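PP1b (Porcine reproductive and respiratory syndrome virus, PDB 6JDR) probably unwinds RNA and DNA duplexes with 5' to 3' polarity, driven by ATP hydrolysis, as the zinc-binding helicase part (nsp10) of the viral replicase polyprotein. Local coordinates at residues 26-31 and 59-64; 18-23 and 32-37; 65-70 and 231-236. The protein carries 1 engineered substitution. All coordinates share one frame; numbering follows the deposited sequence.

Contact 1 of 3, residues 26-31 and 59-64; sequences VYHTHF and KGTSPL. With ZN (zinc ion), chain C.
His28 turns the NE2 edge of its ring to the hydroxyl of Thr61. OG1 lies in the ring plane, and the bond from NE2 to Thr61 OG1 is weak at 3.3 Å, bent to 124° at the hydrogen. The other ring nitrogen is already taken: His28 ND1 binds a zinc ion at 2.1 Å. The imidazole thus has zinc on ND1 and only a weak bond to Thr61 on NE2. Tyr27 CD2 sits over the centre of one His28 face, and the ring of Tyr9 also stacks on His28. Cys7, Cys10 and Cys25 complete this site of three cysteines and one histidine in the arterivirus zinc-binding domain. The segment 59-64 runs past the site and leads into helix 63-67. Ser62 is the N-cap of that helix, with Leu64 N donating to Ser62 OG at 3.0 Å. Phe31 and Thr61 cross at about a right angle, and the Thr61 methyl CG2 lies obliquely to the ring, 4.1 Å from Phe31 CG. The Phe31 ring also turns its edge to the backbone, placing CD1 3.3 Å from Lys59 O. Thr61 divides its branches between these aromatic residues: OG1, between the backbone N and the carbonyl carbon (chi1 62°), meets His28, and CG2, anti to the carbonyl carbon, meets Phe31. Beside them a water donates to Phe31 O at 2.7 Å and accepts from Thr61 N at 3.0 Å.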
loop_
_atom_site.group_PDB
_atom_site.type_symbol
_atom_site.label_atom_id
_atom_site.label_comp_id
_atom_site.label_asym_id
_atom_site.label_seq_id
_atom_site.Cartn_x
_atom_site.Cartn_y
_atom_site.Cartn_z
ATOM N N VAL A 26 -34.441 -9.102 -5.955
ATOM C CA VAL A 26 -35.625 -9.628 -5.281
ATOM C C VAL A 26 -35.242 -10.479 -4.068
ATOM O O VAL A 26 -35.854 -10.370 -3.004
ATOM C CB VAL A 26 -36.496 -10.447 -6.270
ATOM C CG1 VAL A 26 -37.589 -11.229 -5.546
ATOM C CG2 VAL A 26 -37.113 -9.526 -7.317
ATOM N N TYR A 27 -34.228 -11.321 -4.232
ATOM C CA TYR A 27 -33.776 -12.186 -3.149
ATOM C C TYR A 27 -33.295 -11.371 -1.944
ATOM O O TYR A 27 -33.718 -11.614 -0.818
ATOM C CB TYR A 27 -32.663 -13.118 -3.642
ATOM C CG TYR A 27 -32.127 -14.044 -2.577
ATOM C CD1 TYR A 27 -32.890 -15.108 -2.104
ATOM C CD2 TYR A 27 -30.856 -13.857 -2.038
ATOM C CE1 TYR A 27 -32.405 -15.959 -1.124
ATOM C CE2 TYR A 27 -30.362 -14.701 -1.057
ATOM C CZ TYR A 27 -31.138 -15.750 -0.605
ATOM O OH TYR A 27 -30.650 -16.590 0.368
ATOM N N HIS A 28 -32.438 -10.386 -2.197
ATOM C CA HIS A 28 -31.809 -9.620 -1.121
ATOM C C HIS A 28 -32.690 -8.553 -0.476
ATOM O O HIS A 28 -32.260 -7.896 0.471
ATOM C CB HIS A 28 -30.507 -8.991 -1.611
ATOM C CG HIS A 28 -29.382 -9.967 -1.719
ATOM N ND1 HIS A 28 -28.912 -10.427 -2.928
ATOM C CD2 HIS A 28 -28.641 -10.581 -0.766
ATOM C CE1 HIS A 28 -27.924 -11.277 -2.716
ATOM N NE2 HIS A 28 -27.739 -11.388 -1.413
ATOM N N THR A 29 -33.921 -8.390 -0.961
ATOM C CA THR A 29 -34.886 -7.524 -0.287
ATOM C C THR A 29 -35.199 -7.997 1.137
ATOM O O THR A 29 -35.702 -7.220 1.945
ATOM C CB THR A 29 -36.224 -7.433 -1.063
ATOM O OG1 THR A 29 -36.695 -8.747 -1.378
ATOM C CG2 THR A 29 -36.065 -6.636 -2.347
ATOM N N HIS A 30 -34.922 -9.263 1.440
ATOM C CA HIS A 30 -35.313 -9.847 2.724
ATOM C C HIS A 30 -34.129 -10.216 3.638
ATOM O O HIS A 30 -34.319 -10.898 4.645
ATOM C CB HIS A 30 -36.194 -11.084 2.469
ATOM C CG HIS A 30 -37.607 -10.756 2.087
ATOM N ND1 HIS A 30 -37.928 -9.998 0.980
ATOM C CD2 HIS A 30 -38.785 -11.097 2.662
ATOM C CE1 HIS A 30 -39.241 -9.882 0.893
ATOM N NE2 HIS A 30 -39.785 -10.540 1.902
ATOM N N PHE A 31 -32.921 -9.766 3.300
ATOM C CA PHE A 31 -31.734 -10.060 4.111
ATOM C C PHE A 31 -30.931 -8.795 4.445
ATOM O O PHE A 31 -29.701 -8.836 4.557
ATOM C CB PHE A 31 -30.849 -11.089 3.400
ATOM C CG PHE A 31 -31.533 -12.400 3.142
ATOM C CD1 PHE A 31 -31.538 -13.402 4.105
ATOM C CD2 PHE A 31 -32.175 -12.638 1.932
ATOM C CE1 PHE A 31 -32.167 -14.615 3.870
ATOM C CE2 PHE A 31 -32.805 -13.851 1.690
ATOM C CZ PHE A 31 -32.802 -14.842 2.659
ATOM N N LYS A 59 -30.974 -13.408 8.102
ATOM C CA LYS A 59 -29.662 -12.934 8.535
ATOM C C LYS A 59 -28.871 -12.443 7.330
ATOM O O LYS A 59 -29.055 -12.939 6.222
ATOM C CB LYS A 59 -28.907 -14.071 9.233
ATOM C CG LYS A 59 -27.498 -13.742 9.710
ATOM C CD LYS A 59 -26.819 -14.991 10.255
ATOM C CE LYS A 59 -25.410 -14.710 10.750
ATOM N NZ LYS A 59 -25.410 -13.990 12.054
ATOM N N GLY A 60 -27.988 -11.475 7.553
ATOM C CA GLY A 60 -27.128 -10.951 6.494
ATOM C C GLY A 60 -26.377 -12.042 5.753
ATOM O O GLY A 60 -25.959 -13.036 6.352
ATOM N N THR A 61 -26.218 -11.853 4.444
ATOM C CA THR A 61 -25.510 -12.800 3.575
ATOM C C THR A 61 -24.115 -12.311 3.198
ATOM O O THR A 61 -23.383 -13.004 2.483
ATOM C CB THR A 61 -26.283 -13.015 2.260
ATOM O OG1 THR A 61 -26.383 -11.773 1.550
ATOM C CG2 THR A 61 -27.675 -13.551 2.541
ATOM N N SER A 62 -23.752 -11.121 3.670
ATOM C CA SER A 62 -22.506 -10.479 3.278
ATOM C C SER A 62 -21.826 -9.849 4.495
ATOM O O SER A 62 -22.499 -9.484 5.462
ATOM C CB SER A 62 -22.801 -9.408 2.223
ATOM O OG SER A 62 -21.715 -8.516 2.050
ATOM N N PRO A 63 -20.487 -9.717 4.452
ATOM C CA PRO A 63 -19.790 -8.955 5.490
ATOM C C PRO A 63 -20.251 -7.500 5.572
ATOM O O PRO A 63 -20.112 -6.872 6.624
ATOM C CB PRO A 63 -18.324 -9.030 5.054
ATOM C CG PRO A 63 -18.237 -10.287 4.256
ATOM C CD PRO A 63 -19.540 -10.356 3.519
ATOM N N LEU A 64 -20.792 -6.974 4.472
ATOM C CA LEU A 64 -21.392 -5.637 4.470
ATOM C C LEU A 64 -22.399 -5.481 5.596
ATOM O O LEU A 64 -22.477 -4.434 6.230
ATOM C CB LEU A 64 -22.092 -5.363 3.140
ATOM C CG LEU A 64 -22.780 -4.003 2.993
ATOM C CD1 LEU A 64 -21.769 -2.868 3.071
ATOM C CD2 LEU A 64 -23.552 -3.937 1.683
HETATM ZN ZN ZN C . -28.689 -9.677 -4.894
HETATM O O HOH W 1 -27.713 -9.716 2.925
#

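Contact 2 of 3, residues 18-23 and 32-37; sequences TACGLD and HQHCPV. With ZN (zinc ion), chain B.
Cys20 of the segment 18-23 and His32, His34 and Cys35 of the segment 32-37 bind one zinc ion. This is a site of two cysteines and two histidines in the arterivirus zinc-binding domain, and all four ligands come from the two segments. The packing is tight around the metal. Cys20 SG binds zinc at 2.3 Å and lies near the planes of both imidazoles, at their edges. His32 coordinates through NE2 but His34 through ND1, so the two rings present different edges to the metal. The far nitrogens of the imidazoles are also held, His32 ND1 by the Tyr9 hydroxyl and His34 NE2 by the carbonyl of Val71. Each histidine is therefore gripped at both nitrogens, which fixes its ring rotation. Thr18 covers one face of His32. Its methyl CG2 makes a CH-pi contact 3.3 Å from the His32 ring centroid, only 8° off the ring normal. The Thr18 hydroxyl, on the branch beside it, accepts from Leu22 N: Leu22 N to Thr18 OG1 is 2.9 Å. This bond braces the type I turn from Thr18 to Gly21, which carries Cys20. Val37 CG2 packs on the same Thr18 methyl.

The outer side is looser. Ala19 CB and Pro36 CD are 4.3 Å apart, and both residues are partly exposed. Tyr73 touches both of them. One backbone bond closes this side: Ala19 N donates to Pro36 O at 3.0 Å, nearly along the C=O axis. Two cysteines that are probably thiolates would balance the zinc charge, leaving a nearly neutral buried site.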
loop_
_atom_site.group_PDB
_atom_site.type_symbol
_atom_site.label_atom_id
_atom_site.label_comp_id
_atom_site.label_asym_id
_atom_site.label_seq_id
_atom_site.Cartn_x
_atom_site.Cartn_y
_atom_site.Cartn_z
ATOM N N THR A 18 -32.476 -0.345 -0.738
ATOM C CA THR A 18 -32.582 -0.098 0.699
ATOM C C THR A 18 -32.714 1.395 0.920
ATOM O O THR A 18 -32.327 2.193 0.063
ATOM C CB THR A 18 -31.355 -0.615 1.487
ATOM O OG1 THR A 18 -30.194 0.165 1.166
ATOM C CG2 THR A 18 -31.092 -2.088 1.178
ATOM N N ALA A 19 -33.252 1.773 2.073
ATOM C CA ALA A 19 -33.369 3.179 2.441
ATOM C C ALA A 19 -32.000 3.850 2.561
ATOM O O ALA A 19 -31.891 5.064 2.412
ATOM C CB ALA A 19 -34.138 3.318 3.747
ATOM N N CYS A 20 -30.962 3.058 2.834
ATOM C CA CYS A 20 -29.596 3.575 2.939
ATOM C C CYS A 20 -28.837 3.595 1.599
ATOM O O CYS A 20 -27.620 3.787 1.580
ATOM C CB CYS A 20 -28.814 2.771 3.984
ATOM S SG CYS A 20 -28.396 1.097 3.469
ATOM N N GLY A 21 -29.545 3.393 0.488
ATOM C CA GLY A 21 -28.984 3.629 -0.846
ATOM C C GLY A 21 -28.397 2.429 -1.572
ATOM O O GLY A 21 -27.761 2.592 -2.613
ATOM N N LEU A 22 -28.614 1.226 -1.047
ATOM C CA LEU A 22 -28.092 0.006 -1.667
ATOM C C LEU A 22 -29.124 -0.600 -2.619
ATOM O O LEU A 22 -30.236 -0.923 -2.197
ATOM C CB LEU A 22 -27.720 -1.017 -0.588
ATOM C CG LEU A 22 -26.904 -2.229 -1.047
ATOM C CD1 LEU A 22 -25.475 -1.837 -1.388
ATOM C CD2 LEU A 22 -26.913 -3.305 0.026
ATOM N N ASP A 23 -28.756 -0.743 -3.893
ATOM C CA ASP A 23 -29.584 -1.461 -4.871
ATOM C C ASP A 23 -29.607 -2.945 -4.542
ATOM O O ASP A 23 -28.559 -3.542 -4.297
ATOM C CB ASP A 23 -29.030 -1.296 -6.288
ATOM C CG ASP A 23 -29.191 0.107 -6.823
ATOM O OD1 ASP A 23 -30.257 0.719 -6.592
ATOM O OD2 ASP A 23 -28.255 0.597 -7.486
ATOM N N HIS A 32 -31.639 -7.683 4.632
ATOM C CA HIS A 32 -31.019 -6.401 4.954
ATOM C C HIS A 32 -31.700 -5.807 6.180
ATOM O O HIS A 32 -32.654 -5.037 6.069
ATOM C CB HIS A 32 -31.129 -5.460 3.758
ATOM C CG HIS A 32 -30.363 -4.185 3.913
ATOM N ND1 HIS A 32 -29.060 -4.043 3.492
ATOM C CD2 HIS A 32 -30.726 -2.986 4.425
ATOM C CE1 HIS A 32 -28.648 -2.814 3.745
ATOM N NE2 HIS A 32 -29.643 -2.152 4.305
ATOM N N GLN A 33 -31.200 -6.170 7.354
ATOM C CA GLN A 33 -31.828 -5.785 8.615
ATOM C C GLN A 33 -31.444 -4.374 9.059
ATOM O O GLN A 33 -32.025 -3.840 9.998
ATOM C CB GLN A 33 -31.477 -6.802 9.706
ATOM C CG GLN A 33 -31.907 -8.221 9.357
ATOM C CD GLN A 33 -31.719 -9.200 10.499
ATOM O OE1 GLN A 33 -30.752 -9.117 11.252
ATOM N NE2 GLN A 33 -32.643 -10.144 10.625
ATOM N N HIS A 34 -30.471 -3.780 8.376
ATOM C CA HIS A 34 -29.979 -2.434 8.686
ATOM C C HIS A 34 -31.057 -1.353 8.614
ATOM O O HIS A 34 -31.110 -0.463 9.461
ATOM C CB HIS A 34 -28.833 -2.093 7.728
ATOM C CG HIS A 34 -28.301 -0.706 7.880
ATOM N ND1 HIS A 34 -28.451 0.255 6.906
ATOM C CD2 HIS A 34 -27.610 -0.119 8.883
ATOM C CE1 HIS A 34 -27.884 1.379 7.302
ATOM N NE2 HIS A 34 -27.368 1.180 8.502
ATOM N N CYS A 35 -31.911 -1.427 7.601
ATOM C CA CYS A 35 -32.924 -0.395 7.376
ATOM C C CYS A 35 -34.027 -0.926 6.459
ATOM O O CYS A 35 -33.870 -1.991 5.861
ATOM C CB CYS A 35 -32.273 0.860 6.782
ATOM S SG CYS A 35 -31.607 0.643 5.121
ATOM N N PRO A 36 -35.151 -0.195 6.355
ATOM C CA PRO A 36 -36.267 -0.679 5.544
ATOM C C PRO A 36 -35.948 -0.890 4.062
ATOM O O PRO A 36 -35.166 -0.136 3.470
ATOM C CB PRO A 36 -37.316 0.428 5.695
ATOM C CG PRO A 36 -37.007 1.071 6.994
ATOM C CD PRO A 36 -35.512 1.028 7.098
ATOM N N VAL A 37 -36.563 -1.918 3.487
ATOM C CA VAL A 37 -36.535 -2.147 2.050
ATOM C C VAL A 37 -37.976 -2.205 1.551
ATOM O O VAL A 37 -38.677 -3.192 1.777
ATOM C CB VAL A 37 -35.810 -3.461 1.702
ATOM C CG1 VAL A 37 -35.709 -3.630 0.192
ATOM C CG2 VAL A 37 -34.430 -3.488 2.345
HETATM ZN ZN ZN B . -29.489 -0.141 5.044
#

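Contact 3 of 3, residues 65-70 and 231-236; sequences DEVLEQ and NHLDVL
Val67 points its two methyls at the start of helix 232-239. The contact joins helix 63-67, which the zinc-binding part of the chain leads into, to a helix of the superfamily 1 helicase core, a P-loop NTPase fold. Across the segments the interaction is apolar. Val67 CG1 lies 3.9 Å from Leu233 CB and 4.0 Å from His232 CB. Val67 CG2 reaches Leu236 CD1 tip to tip at 4.0 Å. Leu68 crosses Leu233 obliquely, with its CD2 4.1 Å from Leu233 CD1. The imidazole of His232 takes little part. Its CG is anti to the carbonyl carbon, chi1 -66°, and the ring swings off to Ser260, a residue of another zinc site, so that only CB meets Val67.

No hydrogen bond crosses the two segments; the polar groups bond within their own helix or to other parts of the chain. Asp234 forms a salt bridge with Arg237 on its own helix. Asp65 bonds to the Tyr9 hydroxyl and to Ser62 N. Asn231 is the N-cap of helix 232-239. Its OD1 accepts from Asp234 N at 2.9 Å, with an angle of 163° at the hydrogen.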
loop_
_atom_site.group_PDB
_atom_site.type_symbol
_atom_site.label_atom_id
_atom_site.label_comp_id
_atom_site.label_asym_id
_atom_site.label_seq_id
_atom_site.Cartn_x
_atom_site.Cartn_y
_atom_site.Cartn_z
ATOM N N ASP A 65 -23.170 -6.532 5.836
ATOM C CA ASP A 65 -24.233 -6.486 6.825
ATOM C C ASP A 65 -23.658 -6.397 8.232
ATOM O O ASP A 65 -24.222 -5.727 9.094
ATOM C CB ASP A 65 -25.142 -7.707 6.667
ATOM C CG ASP A 65 -25.737 -7.804 5.275
ATOM O OD1 ASP A 65 -26.321 -6.798 4.817
ATOM O OD2 ASP A 65 -25.603 -8.868 4.633
ATOM N N GLU A 66 -22.529 -7.062 8.454
ATOM C CA GLU A 66 -21.842 -6.984 9.735
ATOM C C GLU A 66 -21.273 -5.588 9.938
ATOM O O GLU A 66 -21.419 -5.002 11.011
ATOM C CB GLU A 66 -20.734 -8.029 9.818
ATOM C CG GLU A 66 -21.231 -9.469 9.788
ATOM C CD GLU A 66 -22.164 -9.803 10.937
ATOM O OE1 GLU A 66 -21.858 -9.462 12.103
ATOM O OE2 GLU A 66 -23.211 -10.420 10.671
ATOM N N VAL A 67 -20.649 -5.045 8.897
ATOM C CA VAL A 67 -20.149 -3.671 8.936
ATOM C C VAL A 67 -21.274 -2.696 9.298
ATOM O O VAL A 67 -21.102 -1.834 10.162
ATOM C CB VAL A 67 -19.506 -3.270 7.593
ATOM C CG1 VAL A 67 -19.241 -1.771 7.529
ATOM C CG2 VAL A 67 -18.209 -4.037 7.387
ATOM N N LEU A 68 -22.430 -2.863 8.661
ATOM C CA LEU A 68 -23.547 -1.940 8.841
ATOM C C LEU A 68 -24.176 -1.966 10.236
ATOM O O LEU A 68 -24.947 -1.079 10.562
ATOM C CB LEU A 68 -24.626 -2.180 7.777
ATOM C CG LEU A 68 -24.298 -1.743 6.344
ATOM C CD1 LEU A 68 -25.392 -2.201 5.388
ATOM C CD2 LEU A 68 -24.098 -0.236 6.246
ATOM N N GLU A 69 -23.850 -2.960 11.060
ATOM C CA GLU A 69 -24.330 -2.993 12.452
ATOM C C GLU A 69 -23.856 -1.799 13.291
ATOM O O GLU A 69 -24.482 -1.461 14.289
ATOM C CB GLU A 69 -23.933 -4.309 13.134
ATOM C CG GLU A 69 -24.738 -5.501 12.636
ATOM C CD GLU A 69 -24.159 -6.845 13.032
ATOM O OE1 GLU A 69 -23.113 -6.889 13.709
ATOM O OE2 GLU A 69 -24.759 -7.876 12.656
ATOM N N GLN A 70 -22.766 -1.159 12.880
ATOM C CA GLN A 70 -22.273 0.047 13.550
ATOM C C GLN A 70 -22.677 1.330 12.839
ATOM O O GLN A 70 -22.242 2.403 13.241
ATOM C CB GLN A 70 -20.742 0.023 13.657
ATOM C CG GLN A 70 -20.147 -1.316 14.048
ATOM C CD GLN A 70 -20.874 -1.977 15.203
ATOM O OE1 GLN A 70 -21.291 -1.317 16.154
ATOM N NE2 GLN A 70 -21.034 -3.293 15.118
ATOM N N ASN A 231 -12.126 3.419 9.118
ATOM C CA ASN A 231 -13.560 3.150 9.130
ATOM C C ASN A 231 -13.891 2.060 8.121
ATOM O O ASN A 231 -13.563 2.181 6.945
ATOM C CB ASN A 231 -14.335 4.432 8.806
ATOM C CG ASN A 231 -15.840 4.218 8.770
ATOM O OD1 ASN A 231 -16.369 3.584 7.852
ATOM N ND2 ASN A 231 -16.540 4.772 9.754
ATOM N N HIS A 232 -14.557 1.006 8.582
ATOM C CA HIS A 232 -14.766 -0.192 7.765
ATOM C C HIS A 232 -15.609 0.092 6.528
ATOM O O HIS A 232 -15.273 -0.357 5.438
ATOM C CB HIS A 232 -15.404 -1.314 8.589
ATOM C CG HIS A 232 -14.527 -1.839 9.680
ATOM N ND1 HIS A 232 -14.859 -2.946 10.432
ATOM C CD2 HIS A 232 -13.329 -1.413 10.146
ATOM C CE1 HIS A 232 -13.913 -3.169 11.325
ATOM N NE2 HIS A 232 -12.972 -2.253 11.173
ATOM N N LEU A 233 -16.687 0.850 6.700
ATOM C CA LEU A 233 -17.578 1.180 5.588
ATOM C C LEU A 233 -16.887 2.055 4.544
ATOM O O LEU A 233 -17.084 1.858 3.343
ATOM C CB LEU A 233 -18.852 1.872 6.098
ATOM C CG LEU A 233 -19.937 2.136 5.045
ATOM C CD1 LEU A 233 -20.495 0.833 4.488
ATOM C CD2 LEU A 233 -21.059 2.986 5.622
ATOM N N ASP A 234 -16.080 3.017 4.991
ATOM C CA ASP A 234 -15.322 3.854 4.059
ATOM C C ASP A 234 -14.327 3.030 3.247
ATOM O O ASP A 234 -14.087 3.318 2.079
ATOM C CB ASP A 234 -14.572 4.967 4.794
ATOM C CG ASP A 234 -15.489 6.047 5.313
ATOM O OD1 ASP A 234 -16.586 6.228 4.749
ATOM O OD2 ASP A 234 -15.113 6.732 6.280
ATOM N N VAL A 235 -13.746 2.011 3.871
ATOM C CA VAL A 235 -12.809 1.141 3.175
ATOM C C VAL A 235 -13.534 0.368 2.071
ATOM O O VAL A 235 -13.015 0.219 0.962
ATOM C CB VAL A 235 -12.095 0.177 4.145
ATOM C CG1 VAL A 235 -11.334 -0.899 3.386
ATOM C CG2 VAL A 235 -11.151 0.958 5.045
ATOM N N LEU A 236 -14.737 -0.108 2.379
ATOM C CA LEU A 236 -15.556 -0.791 1.386
ATOM C C LEU A 236 -15.970 0.140 0.242
ATOM O O LEU A 236 -16.067 -0.295 -0.902
ATOM C CB LEU A 236 -16.786 -1.413 2.040
ATOM C CG LEU A 236 -16.535 -2.578 2.998
ATOM C CD1 LEU A 236 -17.863 -3.092 3.525
ATOM C CD2 LEU A 236 -15.763 -3.697 2.314
#

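Contacts 1 and 2 lie wholly in the zinc-binding domain, whereas contact 3 joins that region to the helicase core. Contact 1 is a surface contact with one zinc ligand and a bridging water. Contact 2 is buried and closes a complete zinc site. Contact 3 is buried too, but apolar and without a metal. Helix 63-67 is shared by contacts 1 and 3: Leu64 CD1 packs on Leu236 CD1 at 3.9 Å. Leu64 also meets Leu22 of contact 2. The segments of contacts 1 and 2 alternate along the chain. Contact 2 reaches contact 3 where His32 CE1 lies 3.7 Å from Leu68 CD1.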